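Local coordinates for protein octaprenyl Pyrophosphate Synthase (Helicobacter pylori, PDB 3TC1) that probably catalyses the magnesium-dependent, chain-lengthening condensation of isopentenyl pyrophosphate with allylic pyrophosphates to make octaprenyl pyrophosphate, at residues B[37-49]-B[166-180]. Sequence-based numbering, arbitrary orientation.
Sequences MLRSKLMLALLNE and FIEASLKSMAILLNK
The guanidinium of Arg39 and the ring of Phe166 lie with their planes 27° apart: the arginine chain crosses the phenyl group at about a right angle, and CD of Arg39 meets CE2 of Phe166 at 3.6 Å. Ile167 CG1 lies near Arg39 NE. Phe166 sets its CG anti to the backbone N (chi1 179°), which swings the ring out so that CD2 and CE2 lie beside CD and NE of Arg39.

Beyond this pair the interface illustrates how a short helix and the turn after it pack on a longer helix through interleaved apolar side chains. Met43 bends at chi3 (84°), bringing its CE within 3.3 Å of Ser170 O, while its SD rests against Ser170 CB; the serine hydroxyl itself turns back to Phe166 O. Met174 answers by laying CG on Met43 O. Leu46 divides its branches: CD1 touches Leu171 CD2 at 3.5 Å, the two side chains crossing at about a right angle, and CD2 settles over Ala175, 4.1 Å from its CB. Leu178 CD1 lies 3.8 Å from Leu47 CD2, within the Schellman motif, Asn179 at C-prime, that ends the helix.

Phe188 and Phe192 of helix 182-205 cover Leu171 and Leu42. With the axes of segments 38-44 and 166-177 9.3 Å apart at closest approach, helix 38-44 and its following turn join helix 152-177 in a largely buried contact within the all-helical polyprenyl synthetase fold.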
ATOM      1  N   MET B  37       6.811  -5.187  18.762  1.00 21.81           N
ATOM      2  CA  MET B  37       7.144  -6.331  17.923  1.00 19.76           C
ATOM      3  C   MET B  37       6.521  -7.607  18.473  1.00 18.79           C
ATOM      4  O   MET B  37       7.169  -8.653  18.564  1.00 17.03           O
ATOM      5  CB  MET B  37       8.658  -6.492  17.786  1.00 25.21           C
ATOM      6  CG  MET B  37       9.268  -5.533  16.781  1.00 26.35           C
ATOM      7  SD  MET B  37      10.988  -5.904  16.413  1.00 31.37           S
ATOM      8  CE  MET B  37      11.761  -5.140  17.778  1.00 30.97           C
ATOM      9  N   LEU B  38       5.251  -7.504  18.838  1.00 20.34           N
ATOM     10  CA  LEU B  38       4.508  -8.633  19.369  1.00 21.13           C
ATOM     11  C   LEU B  38       4.542  -9.818  18.407  1.00 21.26           C
ATOM     12  O   LEU B  38       4.711 -10.968  18.820  1.00 20.22           O
ATOM     13  CB  LEU B  38       3.058  -8.221  19.626  1.00 23.15           C
ATOM     14  CG  LEU B  38       2.095  -9.364  19.937  1.00 25.01           C
ATOM     15  CD1 LEU B  38       2.602 -10.155  21.132  1.00 27.22           C
ATOM     16  CD2 LEU B  38       0.713  -8.803  20.204  1.00 27.05           C
ATOM     17  N   ARG B  39       4.389  -9.529  17.119  1.00 19.99           N
ATOM     18  CA  ARG B  39       4.378 -10.586  16.125  1.00 19.78           C
ATOM     19  C   ARG B  39       5.701 -11.314  16.005  1.00 20.38           C
ATOM     20  O   ARG B  39       5.697 -12.521  15.852  1.00 20.55           O
ATOM     21  CB  ARG B  39       3.850 -10.049  14.784  1.00 20.22           C
ATOM     22  CG  ARG B  39       2.382  -9.616  14.922  1.00 20.09           C
ATOM     23  CD  ARG B  39       1.871  -8.708  13.823  1.00 21.20           C
ATOM     24  NE  ARG B  39       0.533  -8.189  14.129  1.00 18.38           N
ATOM     25  CZ  ARG B  39       0.269  -7.260  15.048  1.00 23.56           C
ATOM     26  NH1 ARG B  39      -0.981  -6.868  15.253  1.00 24.02           N
ATOM     27  NH2 ARG B  39       1.249  -6.693  15.738  1.00 19.99           N
ATOM     28  N   SER B  40       6.823 -10.612  16.130  1.00 15.47           N
ATOM     29  CA  SER B  40       8.126 -11.264  16.073  1.00 17.29           C
ATOM     30  C   SER B  40       8.323 -12.162  17.302  1.00 18.04           C
ATOM     31  O   SER B  40       8.883 -13.254  17.196  1.00 18.02           O
ATOM     32  CB  SER B  40       9.248 -10.224  16.016  1.00 19.83           C
ATOM     33  OG  SER B  40       9.259  -9.565  14.762  1.00 21.50           O
ATOM     34  N   LYS B  41       7.855 -11.703  18.460  1.00 20.73           N
ATOM     35  CA  LYS B  41       7.997 -12.474  19.697  1.00 20.76           C
ATOM     36  C   LYS B  41       7.253 -13.796  19.572  1.00 20.51           C
ATOM     37  O   LYS B  41       7.750 -14.848  19.982  1.00 18.97           O
ATOM     38  CB  LYS B  41       7.450 -11.690  20.896  1.00 22.34           C
ATOM     39  CG  LYS B  41       8.242 -10.441  21.267  1.00 22.69           C
ATOM     40  CD  LYS B  41       7.544  -9.698  22.398  1.00 27.77           C
ATOM     41  CE  LYS B  41       8.331  -8.489  22.870  1.00 29.88           C
ATOM     42  NZ  LYS B  41       7.645  -7.821  24.021  1.00 33.01           N
ATOM     43  N   LEU B  42       6.057 -13.736  19.003  1.00 19.96           N
ATOM     44  CA  LEU B  42       5.251 -14.932  18.801  1.00 20.92           C
ATOM     45  C   LEU B  42       5.927 -15.895  17.831  1.00 21.56           C
ATOM     46  O   LEU B  42       5.997 -17.100  18.086  1.00 22.61           O
ATOM     47  CB  LEU B  42       3.876 -14.548  18.261  1.00 21.51           C
ATOM     48  CG  LEU B  42       2.950 -13.892  19.281  1.00 19.57           C
ATOM     49  CD1 LEU B  42       1.687 -13.392  18.600  1.00 21.97           C
ATOM     50  CD2 LEU B  42       2.616 -14.911  20.361  1.00 22.82           C
ATOM     51  N   MET B  43       6.419 -15.358  16.719  1.00 17.10           N
ATOM     52  CA  MET B  43       7.085 -16.157  15.698  1.00 16.75           C
ATOM     53  C   MET B  43       8.432 -16.708  16.156  1.00 18.35           C
ATOM     54  O   MET B  43       8.745 -17.870  15.907  1.00 19.72           O
ATOM     55  CB  MET B  43       7.284 -15.320  14.429  1.00 18.32           C
ATOM     56  CG  MET B  43       5.985 -14.854  13.787  1.00 18.96           C
ATOM     57  SD  MET B  43       6.266 -13.528  12.601  1.00 22.36           S
ATOM     58  CE  MET B  43       6.712 -14.478  11.166  1.00 20.35           C
ATOM     59  N   LEU B  44       9.232 -15.875  16.816  1.00 20.36           N
ATOM     60  CA  LEU B  44      10.546 -16.305  17.289  1.00 21.72           C
ATOM     61  C   LEU B  44      10.436 -17.475  18.262  1.00 21.87           C
ATOM     62  O   LEU B  44      11.372 -18.260  18.402  1.00 22.71           O
ATOM     63  CB  LEU B  44      11.274 -15.147  17.977  1.00 19.02           C
ATOM     64  CG  LEU B  44      11.770 -13.992  17.103  1.00 20.16           C
ATOM     65  CD1 LEU B  44      12.226 -12.847  17.986  1.00 19.74           C
ATOM     66  CD2 LEU B  44      12.901 -14.467  16.219  1.00 18.11           C
ATOM     67  N   ALA B  45       9.287 -17.586  18.921  1.00 21.51           N
ATOM     68  CA  ALA B  45       9.044 -18.643  19.899  1.00 22.63           C
ATOM     69  C   ALA B  45       9.030 -20.044  19.304  1.00 23.85           C
ATOM     70  O   ALA B  45       9.082 -21.034  20.040  1.00 21.36           O
ATOM     71  CB  ALA B  45       7.728 -18.383  20.631  1.00 19.91           C
ATOM     72  N   LEU B  46       8.947 -20.133  17.979  1.00 20.60           N
ATOM     73  CA  LEU B  46       8.928 -21.431  17.314  1.00 22.12           C
ATOM     74  C   LEU B  46      10.328 -21.956  17.023  1.00 23.32           C
ATOM     75  O   LEU B  46      10.499 -23.132  16.701  1.00 24.98           O
ATOM     76  CB  LEU B  46       8.122 -21.360  16.010  1.00 22.37           C
ATOM     77  CG  LEU B  46       6.598 -21.426  16.173  1.00 24.02           C
ATOM     78  CD1 LEU B  46       6.109 -20.226  16.971  1.00 24.66           C
ATOM     79  CD2 LEU B  46       5.934 -21.463  14.805  1.00 23.97           C
ATOM     80  N   LEU B  47      11.327 -21.086  17.131  1.00 22.80           N
ATOM     81  CA  LEU B  47      12.707 -21.476  16.874  1.00 24.74           C
ATOM     82  C   LEU B  47      13.205 -22.509  17.881  1.00 28.01           C
ATOM     83  O   LEU B  47      12.796 -22.504  19.043  1.00 25.57           O
ATOM     84  CB  LEU B  47      13.619 -20.248  16.910  1.00 24.80           C
ATOM     85  CG  LEU B  47      13.494 -19.266  15.742  1.00 25.13           C
ATOM     86  CD1 LEU B  47      14.267 -17.988  16.056  1.00 23.39           C
ATOM     87  CD2 LEU B  47      14.021 -19.918  14.470  1.00 22.02           C
ATOM     88  N   ASN B  48      14.078 -23.403  17.416  1.00 36.17           N
ATOM     89  CA  ASN B  48      14.667 -24.442  18.262  1.00 39.95           C
ATOM     90  C   ASN B  48      16.047 -23.992  18.710  1.00 41.46           C
ATOM     91  O   ASN B  48      16.657 -23.117  18.093  1.00 40.37           O
ATOM     92  CB  ASN B  48      14.838 -25.761  17.500  1.00 49.84           C
ATOM     93  CG  ASN B  48      13.538 -26.500  17.299  1.00 52.40           C
ATOM     94  OD1 ASN B  48      12.726 -26.611  18.214  1.00 54.91           O
ATOM     95  ND2 ASN B  48      13.342 -27.034  16.099  1.00 53.18           N
ATOM     96  N   GLU B  49      16.545 -24.612  19.775  1.00 54.37           N
ATOM     97  CA  GLU B  49      17.872 -24.295  20.284  1.00 55.16           C
ATOM     98  C   GLU B  49      18.895 -24.512  19.174  1.00 53.69           C
ATOM     99  O   GLU B  49      19.794 -23.696  18.972  1.00 55.12           O
ATOM    100  CB  GLU B  49      18.223 -25.205  21.471  1.00 79.05           C
ATOM    101  CG  GLU B  49      19.657 -25.037  21.980  1.00 83.74           C
ATOM    102  CD  GLU B  49      19.995 -25.967  23.136  1.00 86.34           C
ATOM    103  OE1 GLU B  49      20.497 -27.085  22.889  1.00 88.19           O
ATOM    104  OE2 GLU B  49      19.748 -25.575  24.296  1.00 88.01           O
ATOM    105  N   PHE B 166      -3.961 -12.034  10.378  1.00 16.19           N
ATOM    106  CA  PHE B 166      -2.578 -11.670  10.112  1.00 14.81           C
ATOM    107  C   PHE B 166      -1.654 -12.401  11.093  1.00 17.39           C
ATOM    108  O   PHE B 166      -0.612 -12.937  10.701  1.00 16.43           O
ATOM    109  CB  PHE B 166      -2.414 -10.151  10.217  1.00 17.53           C
ATOM    110  CG  PHE B 166      -1.013  -9.664   9.982  1.00 18.72           C
ATOM    111  CD1 PHE B 166      -0.181 -10.291   9.057  1.00 19.77           C
ATOM    112  CD2 PHE B 166      -0.535  -8.549  10.659  1.00 18.61           C
ATOM    113  CE1 PHE B 166       1.109  -9.809   8.813  1.00 18.80           C
ATOM    114  CE2 PHE B 166       0.749  -8.060  10.421  1.00 20.78           C
ATOM    115  CZ  PHE B 166       1.572  -8.694   9.495  1.00 19.75           C
ATOM    116  N   ILE B 167      -2.027 -12.433  12.370  1.00 18.70           N
ATOM    117  CA  ILE B 167      -1.208 -13.135  13.357  1.00 16.97           C
ATOM    118  C   ILE B 167      -1.233 -14.625  13.005  1.00 16.72           C
ATOM    119  O   ILE B 167      -0.208 -15.310  13.052  1.00 18.10           O
ATOM    120  CB  ILE B 167      -1.737 -12.909  14.796  1.00 17.98           C
ATOM    121  CG1 ILE B 167      -1.606 -11.428  15.157  1.00 17.14           C
ATOM    122  CG2 ILE B 167      -0.943 -13.759  15.795  1.00 16.36           C
ATOM    123  CD1 ILE B 167      -2.216 -11.047  16.500  1.00 20.32           C
ATOM    124  N   GLU B 168      -2.410 -15.118  12.641  1.00 17.66           N
ATOM    125  CA  GLU B 168      -2.554 -16.513  12.239  1.00 15.93           C
ATOM    126  C   GLU B 168      -1.601 -16.805  11.081  1.00 17.55           C
ATOM    127  O   GLU B 168      -0.865 -17.795  11.102  1.00 16.59           O
ATOM    128  CB  GLU B 168      -3.985 -16.789  11.779  1.00 19.28           C
ATOM    129  CG  GLU B 168      -4.158 -18.140  11.093  1.00 19.88           C
ATOM    130  CD  GLU B 168      -5.540 -18.327  10.499  1.00 25.19           C
ATOM    131  OE1 GLU B 168      -6.032 -17.395   9.834  1.00 28.36           O
ATOM    132  OE2 GLU B 168      -6.130 -19.410  10.686  1.00 27.40           O
ATOM    133  N   ALA B 169      -1.626 -15.934  10.071  1.00 14.53           N
ATOM    134  CA  ALA B 169      -0.781 -16.097   8.889  1.00 16.15           C
ATOM    135  C   ALA B 169       0.702 -15.977   9.202  1.00 14.31           C
ATOM    136  O   ALA B 169       1.535 -16.641   8.577  1.00 16.86           O
ATOM    137  CB  ALA B 169      -1.169 -15.072   7.823  1.00 11.25           C
ATOM    138  N   SER B 170       1.042 -15.120  10.156  1.00 13.01           N
ATOM    139  CA  SER B 170       2.440 -14.938  10.524  1.00 13.32           C
ATOM    140  C   SER B 170       3.002 -16.187  11.202  1.00 14.12           C
ATOM    141  O   SER B 170       4.130 -16.598  10.927  1.00 13.40           O
ATOM    142  CB  SER B 170       2.596 -13.734  11.455  1.00 17.50           C
ATOM    143  OG  SER B 170       2.218 -12.540  10.797  1.00 20.11           O
ATOM    144  N   LEU B 171       2.213 -16.788  12.086  1.00 17.00           N
ATOM    145  CA  LEU B 171       2.651 -17.992  12.788  1.00 20.49           C
ATOM    146  C   LEU B 171       2.675 -19.206  11.867  1.00 20.54           C
ATOM    147  O   LEU B 171       3.556 -20.058  11.974  1.00 21.01           O
ATOM    148  CB  LEU B 171       1.747 -18.256  13.992  1.00 19.19           C
ATOM    149  CG  LEU B 171       2.196 -17.522  15.260  1.00 23.18           C
ATOM    150  CD1 LEU B 171       1.065 -17.445  16.262  1.00 24.34           C
ATOM    151  CD2 LEU B 171       3.397 -18.245  15.853  1.00 25.17           C
ATOM    152  N   LYS B 172       1.696 -19.281  10.971  1.00 18.34           N
ATOM    153  CA  LYS B 172       1.607 -20.383  10.024  1.00 18.20           C
ATOM    154  C   LYS B 172       2.827 -20.327   9.110  1.00 16.77           C
ATOM    155  O   LYS B 172       3.420 -21.355   8.783  1.00 19.65           O
ATOM    156  CB  LYS B 172       0.319 -20.258   9.205  1.00 19.36           C
ATOM    157  CG  LYS B 172       0.063 -21.397   8.233  1.00 24.56           C
ATOM    158  CD  LYS B 172      -1.196 -21.137   7.406  1.00 26.47           C
ATOM    159  CE  LYS B 172      -1.432 -22.231   6.374  1.00 30.98           C
ATOM    160  NZ  LYS B 172      -2.666 -21.982   5.573  1.00 33.17           N
ATOM    161  N   SER B 173       3.209 -19.116   8.716  1.00 16.37           N
ATOM    162  CA  SER B 173       4.360 -18.930   7.845  1.00 15.77           C
ATOM    163  C   SER B 173       5.672 -19.339   8.515  1.00 17.21           C
ATOM    164  O   SER B 173       6.543 -19.913   7.866  1.00 15.53           O
ATOM    165  CB  SER B 173       4.449 -17.475   7.383  1.00 18.55           C
ATOM    166  OG  SER B 173       3.342 -17.147   6.560  1.00 20.71           O
ATOM    167  N   MET B 174       5.821 -19.047   9.805  1.00 15.65           N
ATOM    168  CA  MET B 174       7.052 -19.420  10.498  1.00 16.70           C
ATOM    169  C   MET B 174       7.104 -20.937  10.664  1.00 16.91           C
ATOM    170  O   MET B 174       8.170 -21.555  10.537  1.00 18.64           O
ATOM    171  CB  MET B 174       7.137 -18.737  11.865  1.00 15.89           C
ATOM    172  CG  MET B 174       8.443 -19.021  12.613  1.00 15.63           C
ATOM    173  SD  MET B 174       9.932 -18.460  11.747  1.00 19.29           S
ATOM    174  CE  MET B 174       9.986 -16.779  12.254  1.00 16.03           C
ATOM    175  N   ALA B 175       5.952 -21.534  10.939  1.00 14.94           N
ATOM    176  CA  ALA B 175       5.869 -22.977  11.104  1.00 18.54           C
ATOM    177  C   ALA B 175       6.288 -23.653   9.796  1.00 20.15           C
ATOM    178  O   ALA B 175       7.025 -24.643   9.805  1.00 20.66           O
ATOM    179  CB  ALA B 175       4.444 -23.383  11.482  1.00 15.85           C
ATOM    180  N   ILE B 176       5.808 -23.113   8.677  1.00 18.70           N
ATOM    181  CA  ILE B 176       6.139 -23.640   7.357  1.00 19.30           C
ATOM    182  C   ILE B 176       7.653 -23.557   7.148  1.00 20.99           C
ATOM    183  O   ILE B 176       8.291 -24.540   6.774  1.00 20.65           O
ATOM    184  CB  ILE B 176       5.437 -22.828   6.235  1.00 17.84           C
ATOM    185  CG1 ILE B 176       3.922 -23.058   6.291  1.00 17.74           C
ATOM    186  CG2 ILE B 176       5.993 -23.221   4.870  1.00 17.88           C
ATOM    187  CD1 ILE B 176       3.120 -22.170   5.338  1.00 16.69           C
ATOM    188  N   LEU B 177       8.212 -22.375   7.394  1.00 18.38           N
ATOM    189  CA  LEU B 177       9.641 -22.136   7.241  1.00 18.41           C
ATOM    190  C   LEU B 177      10.473 -23.095   8.092  1.00 20.01           C
ATOM    191  O   LEU B 177      11.486 -23.621   7.632  1.00 19.76           O
ATOM    192  CB  LEU B 177       9.982 -20.693   7.634  1.00 20.98           C
ATOM    193  CG  LEU B 177      11.449 -20.280   7.490  1.00 22.06           C
ATOM    194  CD1 LEU B 177      11.812 -20.238   6.010  1.00 22.79           C
ATOM    195  CD2 LEU B 177      11.677 -18.918   8.133  1.00 22.28           C
ATOM    196  N   LEU B 178      10.038 -23.317   9.329  1.00 22.34           N
ATOM    197  CA  LEU B 178      10.749 -24.194  10.253  1.00 24.00           C
ATOM    198  C   LEU B 178      10.298 -25.645  10.194  1.00 26.04           C
ATOM    199  O   LEU B 178      10.649 -26.454  11.056  1.00 26.76           O
ATOM    200  CB  LEU B 178      10.596 -23.667  11.681  1.00 20.72           C
ATOM    201  CG  LEU B 178      11.059 -22.218  11.855  1.00 20.20           C
ATOM    202  CD1 LEU B 178      10.928 -21.814  13.304  1.00 17.14           C
ATOM    203  CD2 LEU B 178      12.504 -22.068  11.383  1.00 20.10           C
ATOM    204  N   ASN B 179       9.514 -25.966   9.174  1.00 26.67           N
ATOM    205  CA  ASN B 179       9.009 -27.320   8.994  1.00 30.08           C
ATOM    206  C   ASN B 179       8.278 -27.890  10.222  1.00 30.17           C
ATOM    207  O   ASN B 179       8.545 -28.999  10.654  1.00 30.99           O
ATOM    208  CB  ASN B 179      10.153 -28.251   8.573  1.00 51.70           C
ATOM    209  CG  ASN B 179       9.655 -29.572   8.014  1.00 56.71           C
ATOM    210  OD1 ASN B 179       8.787 -29.597   7.144  1.00 60.21           O
ATOM    211  ND2 ASN B 179      10.212 -30.676   8.503  1.00 58.76           N
ATOM    212  N   LYS B 180       7.442 -27.111  10.836  1.00 28.44           N
ATOM    213  CA  LYS B 180       6.584 -27.472  11.914  1.00 26.80           C
ATOM    214  C   LYS B 180       5.133 -27.585  11.515  1.00 25.27           C
ATOM    215  O   LYS B 180       4.842 -27.213  10.543  1.00 25.40           O
ATOM    216  CB  LYS B 180       6.769 -26.539  13.103  1.00 28.64           C
ATOM    217  CG  LYS B 180       8.074 -26.579  13.687  1.00 29.52           C
ATOM    218  CD  LYS B 180       8.271 -25.548  14.591  1.00 32.30           C
ATOM    219  CE  LYS B 180       7.892 -25.895  15.856  1.00 34.02           C
ATOM    220  NZ  LYS B 180       9.021 -26.304  16.646  1.00 38.22           N
TER